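Local coordinates for protein neurotrypsin (Mus musculus, PDB 6H8M) that is a secreted multidomain serine protease that plays a role in neuronal plasticity, this chain being its third scavenger receptor cysteine-rich domain, at residues F4-V9 with C44-Y49; R54-A59 with G102-Y107. All coordinates share one frame; numbering follows the deposited sequence.

Contact 1 of 2, residues F4-V9 with C44-Y49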
ATOM      1  N   PHE A   4       3.626   7.540  -8.886  1.00 54.85           N
ATOM      2  CA  PHE A   4       3.568   8.068  -7.556  1.00 57.80           C
ATOM      3  C   PHE A   4       4.867   7.765  -6.850  1.00 46.84           C
ATOM      4  O   PHE A   4       5.294   6.601  -6.896  1.00 45.93           O
ATOM      5  CB  PHE A   4       2.507   7.298  -6.759  1.00 58.08           C
ATOM      6  CG  PHE A   4       1.111   7.584  -7.224  1.00 64.46           C
ATOM      7  CD1 PHE A   4       0.580   8.843  -7.083  1.00 71.02           C
ATOM      8  CD2 PHE A   4       0.321   6.577  -7.745  1.00 71.44           C
ATOM      9  CE1 PHE A   4      -0.720   9.118  -7.493  1.00 78.40           C
ATOM     10  CE2 PHE A   4      -0.978   6.844  -8.151  1.00 76.62           C
ATOM     11  CZ  PHE A   4      -1.497   8.116  -8.021  1.00 78.29           C
ATOM     12  N   PRO A   5       5.477   8.702  -6.116  1.00 43.05           N
ATOM     13  CA  PRO A   5       6.487   8.276  -5.136  1.00 41.33           C
ATOM     14  C   PRO A   5       5.826   7.398  -4.057  1.00 36.21           C
ATOM     15  O   PRO A   5       4.734   7.757  -3.523  1.00 39.52           O
ATOM     16  CB  PRO A   5       7.034   9.617  -4.586  1.00 43.97           C
ATOM     17  CG  PRO A   5       6.578  10.672  -5.618  1.00 45.35           C
ATOM     18  CD  PRO A   5       5.238  10.151  -6.100  1.00 43.15           C
ATOM     19  N   ILE A   6       6.561   6.358  -3.604  1.00 38.52           N
ATOM     20  CA  ILE A   6       6.128   5.428  -2.591  1.00 38.08           C
ATOM     21  C   ILE A   6       7.285   5.092  -1.663  1.00 35.17           C
ATOM     22  O   ILE A   6       8.521   5.121  -2.077  1.00 39.72           O
ATOM     23  CB  ILE A   6       5.516   4.160  -3.232  1.00 39.33           C
ATOM     24  CG1 ILE A   6       6.487   3.376  -4.063  1.00 45.15           C
ATOM     25  CG2 ILE A   6       4.311   4.504  -4.062  1.00 45.82           C
ATOM     26  CD1 ILE A   6       5.900   2.044  -4.484  1.00 48.14           C
ATOM     27  N   ARG A   7       6.940   4.851  -0.402  1.00 35.72           N
ATOM     28  CA  ARG A   7       7.920   4.403   0.592  1.00 38.43           C
ATOM     29  C   ARG A   7       7.239   3.475   1.565  1.00 40.34           C
ATOM     30  O   ARG A   7       6.062   3.528   1.746  1.00 37.42           O
ATOM     31  CB  ARG A   7       8.549   5.608   1.310  1.00 39.26           C
ATOM     32  CG  ARG A   7       7.617   6.427   2.190  1.00 40.85           C
ATOM     33  CD  ARG A   7       8.279   7.662   2.780  1.00 46.01           C
ATOM     34  NE  ARG A   7       7.318   8.283   3.691  1.00 48.26           N
ATOM     35  CZ  ARG A   7       7.431   9.481   4.186  1.00 53.22           C
ATOM     36  NH1 ARG A   7       8.477  10.213   3.838  1.00 52.83           N
ATOM     37  NH2 ARG A   7       6.519   9.925   5.029  1.00 48.16           N
ATOM     38  N   LEU A   8       8.030   2.629   2.227  1.00 34.36           N
ATOM     39  CA  LEU A   8       7.582   1.794   3.317  1.00 37.19           C
ATOM     40  C   LEU A   8       8.143   2.321   4.661  1.00 41.22           C
ATOM     41  O   LEU A   8       9.320   2.770   4.688  1.00 41.53           O
ATOM     42  CB  LEU A   8       8.076   0.347   3.149  1.00 37.58           C
ATOM     43  CG  LEU A   8       7.634  -0.292   1.832  1.00 39.67           C
ATOM     44  CD1 LEU A   8       8.098  -1.744   1.830  1.00 39.76           C
ATOM     45  CD2 LEU A   8       6.120  -0.159   1.577  1.00 40.60           C
ATOM     46  N   VAL A   9       7.274   2.428   5.667  1.00 38.53           N
ATOM     47  CA  VAL A   9       7.638   3.031   6.950  1.00 38.40           C
ATOM     48  C   VAL A   9       7.302   2.077   8.095  1.00 38.93           C
ATOM     49  O   VAL A   9       6.338   1.325   8.056  1.00 40.05           O
ATOM     50  CB  VAL A   9       6.838   4.352   7.114  1.00 44.68           C
ATOM     51  CG1 VAL A   9       7.276   5.126   8.377  1.00 53.65           C
ATOM     52  CG2 VAL A   9       7.023   5.240   5.886  1.00 49.23           C
ATOM     53  N   CYS A  44       5.567  -3.854  -4.163  1.00 41.08           N
ATOM     54  CA  CYS A  44       6.869  -4.436  -4.082  1.00 45.45           C
ATOM     55  C   CYS A  44       7.606  -4.413  -5.440  1.00 43.06           C
ATOM     56  O   CYS A  44       8.822  -4.083  -5.505  1.00 43.87           O
ATOM     57  CB  CYS A  44       6.770  -5.842  -3.510  1.00 46.41           C
ATOM     58  SG  CYS A  44       6.239  -5.800  -1.756  1.00 45.78           S
ATOM     59  N   ARG A  45       6.862  -4.645  -6.527  1.00 45.93           N
ATOM     60  CA  ARG A  45       7.393  -4.562  -7.902  1.00 50.20           C
ATOM     61  C   ARG A  45       7.890  -3.141  -8.190  1.00 47.44           C
ATOM     62  O   ARG A  45       8.975  -2.963  -8.665  1.00 45.18           O
ATOM     63  CB  ARG A  45       6.356  -5.074  -8.921  1.00 54.88           C
ATOM     64  CG  ARG A  45       6.860  -5.144 -10.365  1.00 61.93           C
ATOM     65  CD  ARG A  45       5.864  -5.828 -11.309  1.00 59.05           C
ATOM     66  NE  ARG A  45       5.481  -7.176 -10.930  1.00 60.48           N
ATOM     67  CZ  ARG A  45       4.292  -7.540 -10.454  1.00 62.31           C
ATOM     68  NH1 ARG A  45       3.273  -6.687 -10.381  1.00 58.13           N
ATOM     69  NH2 ARG A  45       4.135  -8.784 -10.037  1.00 63.04           N
ATOM     70  N   GLN A  46       7.105  -2.121  -7.870  1.00 47.76           N
ATOM     71  CA  GLN A  46       7.483  -0.771  -8.111  1.00 46.48           C
ATOM     72  C   GLN A  46       8.764  -0.421  -7.323  1.00 45.06           C
ATOM     73  O   GLN A  46       9.590   0.352  -7.845  1.00 44.57           O
ATOM     74  CB  GLN A  46       6.355   0.206  -7.826  1.00 45.65           C
ATOM     75  CG  GLN A  46       6.706   1.624  -8.272  1.00 46.11           C
ATOM     76  CD  GLN A  46       5.754   2.715  -7.869  1.00 45.35           C
ATOM     77  OE1 GLN A  46       4.552   2.548  -7.833  1.00 48.06           O
ATOM     78  NE2 GLN A  46       6.284   3.901  -7.724  1.00 42.96           N
ATOM     79  N   LEU A  47       8.899  -0.953  -6.109  1.00 42.84           N
ATOM     80  CA  LEU A  47      10.065  -0.716  -5.279  1.00 41.75           C
ATOM     81  C   LEU A  47      11.302  -1.501  -5.735  1.00 47.29           C
ATOM     82  O   LEU A  47      12.379  -1.283  -5.192  1.00 42.26           O
ATOM     83  CB  LEU A  47       9.690  -1.106  -3.847  1.00 41.64           C
ATOM     84  CG  LEU A  47       8.768  -0.148  -3.102  1.00 42.86           C
ATOM     85  CD1 LEU A  47       8.342  -0.766  -1.769  1.00 44.24           C
ATOM     86  CD2 LEU A  47       9.438   1.189  -2.882  1.00 45.06           C
ATOM     87  N   GLY A  48      11.137  -2.381  -6.706  1.00 50.54           N
ATOM     88  CA  GLY A  48      12.268  -3.079  -7.305  1.00 52.06           C
ATOM     89  C   GLY A  48      12.501  -4.457  -6.750  1.00 56.68           C
ATOM     90  O   GLY A  48      13.475  -5.068  -7.140  1.00 56.20           O
ATOM     91  N   TYR A  49      11.556  -5.018  -5.969  1.00 48.14           N
ATOM     92  CA  TYR A  49      11.647  -6.355  -5.456  1.00 56.11           C
ATOM     93  C   TYR A  49      10.936  -7.298  -6.450  1.00 62.14           C
ATOM     94  O   TYR A  49      10.005  -6.912  -7.119  1.00 71.28           O
ATOM     95  CB  TYR A  49      11.066  -6.460  -4.049  1.00 53.60           C
ATOM     96  CG  TYR A  49      11.769  -5.555  -3.083  1.00 52.30           C
ATOM     97  CD1 TYR A  49      13.119  -5.739  -2.843  1.00 62.09           C
ATOM     98  CD2 TYR A  49      11.175  -4.413  -2.596  1.00 48.43           C
ATOM     99  CE1 TYR A  49      13.837  -4.852  -2.059  1.00 63.35           C
ATOM    100  CE2 TYR A  49      11.859  -3.544  -1.764  1.00 51.26           C
ATOM    101  CZ  TYR A  49      13.199  -3.746  -1.526  1.00 58.80           C
ATOM    102  OH  TYR A  49      13.869  -2.906  -0.696  1.00 65.79           O
TER
HETATM  103  O   HOH W   1       3.193   4.486  -9.148  1.00 54.62           O

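Contact 2 of 2, residues R54-A59 with G102-Y107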
ATOM      1  N   ARG A  54       3.484 -10.112   0.411  1.00 38.51           N
ATOM      2  CA  ARG A  54       2.268 -10.401   1.208  1.00 39.80           C
ATOM      3  C   ARG A  54       1.693  -9.097   1.769  1.00 40.36           C
ATOM      4  O   ARG A  54       2.476  -8.264   2.250  1.00 39.11           O
ATOM      5  CB  ARG A  54       2.590 -11.387   2.333  1.00 42.13           C
ATOM      6  CG  ARG A  54       2.686 -12.831   1.868  1.00 50.85           C
ATOM      7  CD  ARG A  54       2.496 -13.801   3.014  1.00 59.60           C
ATOM      8  NE  ARG A  54       2.626 -15.184   2.588  1.00 62.17           N
ATOM      9  CZ  ARG A  54       2.561 -16.226   3.405  1.00 68.03           C
ATOM     10  NH1 ARG A  54       2.311 -16.041   4.689  1.00 62.22           N
ATOM     11  NH2 ARG A  54       2.750 -17.447   2.937  1.00 62.98           N
ATOM     12  N   ALA A  55       0.372  -8.934   1.693  1.00 36.83           N
ATOM     13  CA  ALA A  55      -0.273  -7.771   2.316  1.00 38.45           C
ATOM     14  C   ALA A  55      -0.214  -7.858   3.855  1.00 38.83           C
ATOM     15  O   ALA A  55      -0.354  -8.963   4.455  1.00 38.94           O
ATOM     16  CB  ALA A  55      -1.713  -7.704   1.886  1.00 38.85           C
ATOM     17  N   ARG A  56      -0.157  -6.676   4.520  1.00 35.92           N
ATOM     18  CA  ARG A  56      -0.457  -6.621   5.931  1.00 37.78           C
ATOM     19  C   ARG A  56      -1.448  -5.493   6.149  1.00 37.98           C
ATOM     20  O   ARG A  56      -1.264  -4.425   5.579  1.00 44.68           O
ATOM     21  CB  ARG A  56       0.830  -6.298   6.671  1.00 34.32           C
ATOM     22  CG  ARG A  56       1.861  -7.431   6.754  1.00 39.86           C
ATOM     23  CD  ARG A  56       1.397  -8.500   7.735  1.00 40.05           C
ATOM     24  NE  ARG A  56       2.238  -9.703   7.806  1.00 40.30           N
ATOM     25  CZ  ARG A  56       2.000 -10.855   7.189  1.00 40.91           C
ATOM     26  NH1 ARG A  56       1.062 -10.956   6.258  1.00 38.84           N
ATOM     27  NH2 ARG A  56       2.747 -11.899   7.487  1.00 41.46           N
ATOM     28  N   THR A  57      -2.535  -5.769   6.877  1.00 37.21           N
ATOM     29  CA  THR A  57      -3.709  -4.842   6.913  1.00 36.28           C
ATOM     30  C   THR A  57      -3.833  -4.299   8.330  1.00 40.42           C
ATOM     31  O   THR A  57      -3.151  -4.727   9.271  1.00 38.22           O
ATOM     32  CB  THR A  57      -4.946  -5.563   6.379  1.00 40.92           C
ATOM     33  OG1 THR A  57      -5.046  -6.771   7.125  1.00 39.57           O
ATOM     34  CG2 THR A  57      -4.827  -5.808   4.897  1.00 38.21           C
ATOM     35  N   MET A  58      -4.821  -3.438   8.522  1.00 38.95           N
ATOM     36  CA  MET A  58      -5.227  -2.924   9.812  1.00 38.86           C
ATOM     37  C   MET A  58      -4.020  -2.358  10.587  1.00 38.65           C
ATOM     38  O   MET A  58      -3.876  -2.620  11.797  1.00 40.62           O
ATOM     39  CB  MET A  58      -5.922  -4.004  10.643  1.00 42.04           C
ATOM     40  CG  MET A  58      -7.216  -4.429  10.084  1.00 45.72           C
ATOM     41  SD  MET A  58      -8.435  -2.961  10.024  1.00 51.62           S
ATOM     42  CE  MET A  58      -9.041  -2.906  11.700  1.00 56.52           C
ATOM     43  N   ALA A  59      -3.267  -1.444   9.932  1.00 36.90           N
ATOM     44  CA  ALA A  59      -2.183  -0.711  10.562  1.00 36.26           C
ATOM     45  C   ALA A  59      -1.259  -1.668  11.318  1.00 41.19           C
ATOM     46  O   ALA A  59      -0.812  -1.430  12.475  1.00 36.96           O
ATOM     47  CB  ALA A  59      -2.719   0.350  11.519  1.00 39.62           C
ATOM     48  N   GLY A 102      -0.266  -2.099   4.413  1.00 34.87           N
ATOM     49  CA  GLY A 102       1.144  -2.395   4.472  1.00 36.11           C
ATOM     50  C   GLY A 102       1.503  -3.565   3.610  1.00 35.02           C
ATOM     51  O   GLY A 102       0.598  -4.245   3.113  1.00 38.22           O
ATOM     52  N   VAL A 103       2.806  -3.909   3.532  1.00 35.01           N
ATOM     53  CA  VAL A 103       3.310  -4.979   2.740  1.00 35.38           C
ATOM     54  C   VAL A 103       4.537  -5.612   3.420  1.00 40.20           C
ATOM     55  O   VAL A 103       5.206  -4.908   4.179  1.00 38.06           O
ATOM     56  CB  VAL A 103       3.716  -4.530   1.329  1.00 36.81           C
ATOM     57  CG1 VAL A 103       2.542  -3.855   0.615  1.00 36.76           C
ATOM     58  CG2 VAL A 103       4.907  -3.608   1.337  1.00 39.73           C
ATOM     59  N   ILE A 104       4.838  -6.853   3.011  1.00 39.31           N
ATOM     60  CA  ILE A 104       6.119  -7.470   3.102  1.00 41.58           C
ATOM     61  C   ILE A 104       6.575  -7.896   1.726  1.00 40.35           C
ATOM     62  O   ILE A 104       5.939  -8.731   1.128  1.00 44.38           O
ATOM     63  CB  ILE A 104       6.094  -8.668   4.044  1.00 42.29           C
ATOM     64  CG1 ILE A 104       5.638  -8.257   5.427  1.00 45.27           C
ATOM     65  CG2 ILE A 104       7.492  -9.322   4.088  1.00 46.39           C
ATOM     66  CD1 ILE A 104       5.367  -9.422   6.285  1.00 49.19           C
ATOM     67  N   CYS A 105       7.695  -7.341   1.244  1.00 42.37           N
ATOM     68  CA  CYS A 105       8.272  -7.722  -0.024  1.00 43.39           C
ATOM     69  C   CYS A 105       9.344  -8.807   0.163  1.00 47.96           C
ATOM     70  O   CYS A 105       9.966  -8.886   1.191  1.00 47.45           O
ATOM     71  CB  CYS A 105       8.918  -6.529  -0.705  1.00 44.57           C
ATOM     72  SG  CYS A 105       7.885  -5.040  -0.831  1.00 44.06           S
ATOM     73  N   ASP A 106       9.477  -9.674  -0.861  1.00 49.95           N
ATOM     74  CA  ASP A 106      10.433 -10.769  -0.843  1.00 52.99           C
ATOM     75  C   ASP A 106      10.187 -11.624   0.408  1.00 54.22           C
ATOM     76  O   ASP A 106      11.103 -11.969   1.168  1.00 56.37           O
ATOM     77  CB  ASP A 106      11.871 -10.272  -0.962  1.00 56.41           C
ATOM     78  CG  ASP A 106      12.251  -9.814  -2.368  1.00 58.46           C
ATOM     79  OD1 ASP A 106      11.336  -9.755  -3.268  1.00 59.36           O
ATOM     80  OD2 ASP A 106      13.408  -9.440  -2.522  1.00 62.09           O
ATOM     81  N   TYR A 107       8.910 -11.970   0.621  1.00 54.97           N
ATOM     82  CA  TYR A 107       8.481 -12.682   1.804  1.00 54.17           C
ATOM     83  C   TYR A 107       9.117 -14.074   1.785  1.00 62.56           C
ATOM     84  O   TYR A 107       9.113 -14.706   0.744  1.00 60.80           O
ATOM     85  CB  TYR A 107       6.956 -12.752   1.827  1.00 55.79           C
ATOM     86  CG  TYR A 107       6.430 -13.567   2.978  1.00 56.76           C
ATOM     87  CD1 TYR A 107       6.162 -12.982   4.211  1.00 55.62           C
ATOM     88  CD2 TYR A 107       6.232 -14.932   2.838  1.00 64.16           C
ATOM     89  CE1 TYR A 107       5.704 -13.741   5.279  1.00 58.33           C
ATOM     90  CE2 TYR A 107       5.814 -15.714   3.901  1.00 67.18           C
ATOM     91  CZ  TYR A 107       5.508 -15.103   5.107  1.00 64.86           C
ATOM     92  OH  TYR A 107       5.068 -15.864   6.126  1.00 71.09           O
TER

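Contact 1 of 2, residues F4-V9 with C44-Y49
Gln46 reaches from the last turn of helix 37-46 to the backbone of Phe4, near the start of the chain and ahead of strand 6-10. Its NE2 donates to Phe4 O at 3.0 Å, the carbonyl pointing almost straight at the donor (166°), with Phe4 O in the plane of the Gln46 amide. The other end of that amide uses a water: Gln46 OE1 accepts from it at 2.7 Å, while the same water accepts from Phe4 N at 3.1 Å. One side chain thus holds both backbone polar atoms of Phe4, O directly and N through the water. OE1 is also bonded to Leu82 N, which probably sets which end of the amide is O and which is N. CG of Gln46 stands anti to the backbone N (chi1 -172°) and the chain beyond is extended, which carries the amide across to the residue just before strand 6-10.

In the scavenger receptor cysteine-rich fold the helix packs against the curved sheet, and here the edge strand 6-10 meets the helix's C-terminal end, closed by a Schellman motif with Gly48 at positive phi.

Ile6 lies across the Gln46 side chain, CD1 3.5 Å from Gln46 CD. The apolar contacts divide the methyls of Leu47: CD2 takes Ile6 CG1 at 3.9 Å and, two residues on, CD1 takes Leu8 CG at 3.7 Å.

Contact 2 of 2, residues R54-A59 with G102-Y107
Gly102 O is gripped by two donors, the backbone N of Arg56 at 2.9 Å, standing well above the carbonyl plane, and the indole NE1 of Trp35; the return bond of this hydrogen-bonded pair, from Gly102 N to Arg56 O, is weak. At the other end of the strand pair Arg54 and Ile104 exchange two bonds: Arg54 N to Ile104 O and Ile104 N to Arg54 O, each 2.9 Å. Ala55 and Val103 form the non-hydrogen-bonded pair between the two.

On the face carrying Arg54, Arg56 and Ile104, an aromatic ring joins in. The extended chain of Arg54 runs over one face of Tyr107, with CD 3.7 Å from the ring centroid in a CH-pi contact. Farther out its guanidinium lies flat on the ring, centres 4.0 Å apart and planes 15° from parallel. Tyr107 CG is anti to its N (chi1 176°), which turns the ring back under this arginine. Replacing Tyr107 by an alanine would probably leave the Arg54 guanidinium without its stacking surface and free to swing. Arg56 bends at chi2 (-73°), laying its guanidinium over Ile104 CD1, 3.5 Å from NE, while NH1 bonds Ala55 O at 3.0 Å.

The two antiparallel strands, 53-56 and 102-105, make the small second sheet that accompanies the larger one in the scavenger receptor cysteine-rich fold.

Contacts 1 and 2 lie 12 Å apart between centres and are joined covalently: Cys44 SG of contact 1 bonds Cys105 SG of contact 2 at 2.0 Å, tying helix 37-46 to strand 102-105. Beside the bridge, Leu8 CD2 meets Val103 CG2 at 3.7 Å, a side-chain contact between strands 6-10 and 102-105. Beyond the helix end, Tyr49 CD2 touches Cys105 CB at 3.6 Å. Along the chain the contacts come in series, and strand 53-56 is the next regular element after helix 37-46. The C-terminal end of that helix meets strand 6-10 in contact 1, while Val103 of contact 2 touches its Ala40 and Cys44. This domain is separate from the protease's catalytic domain.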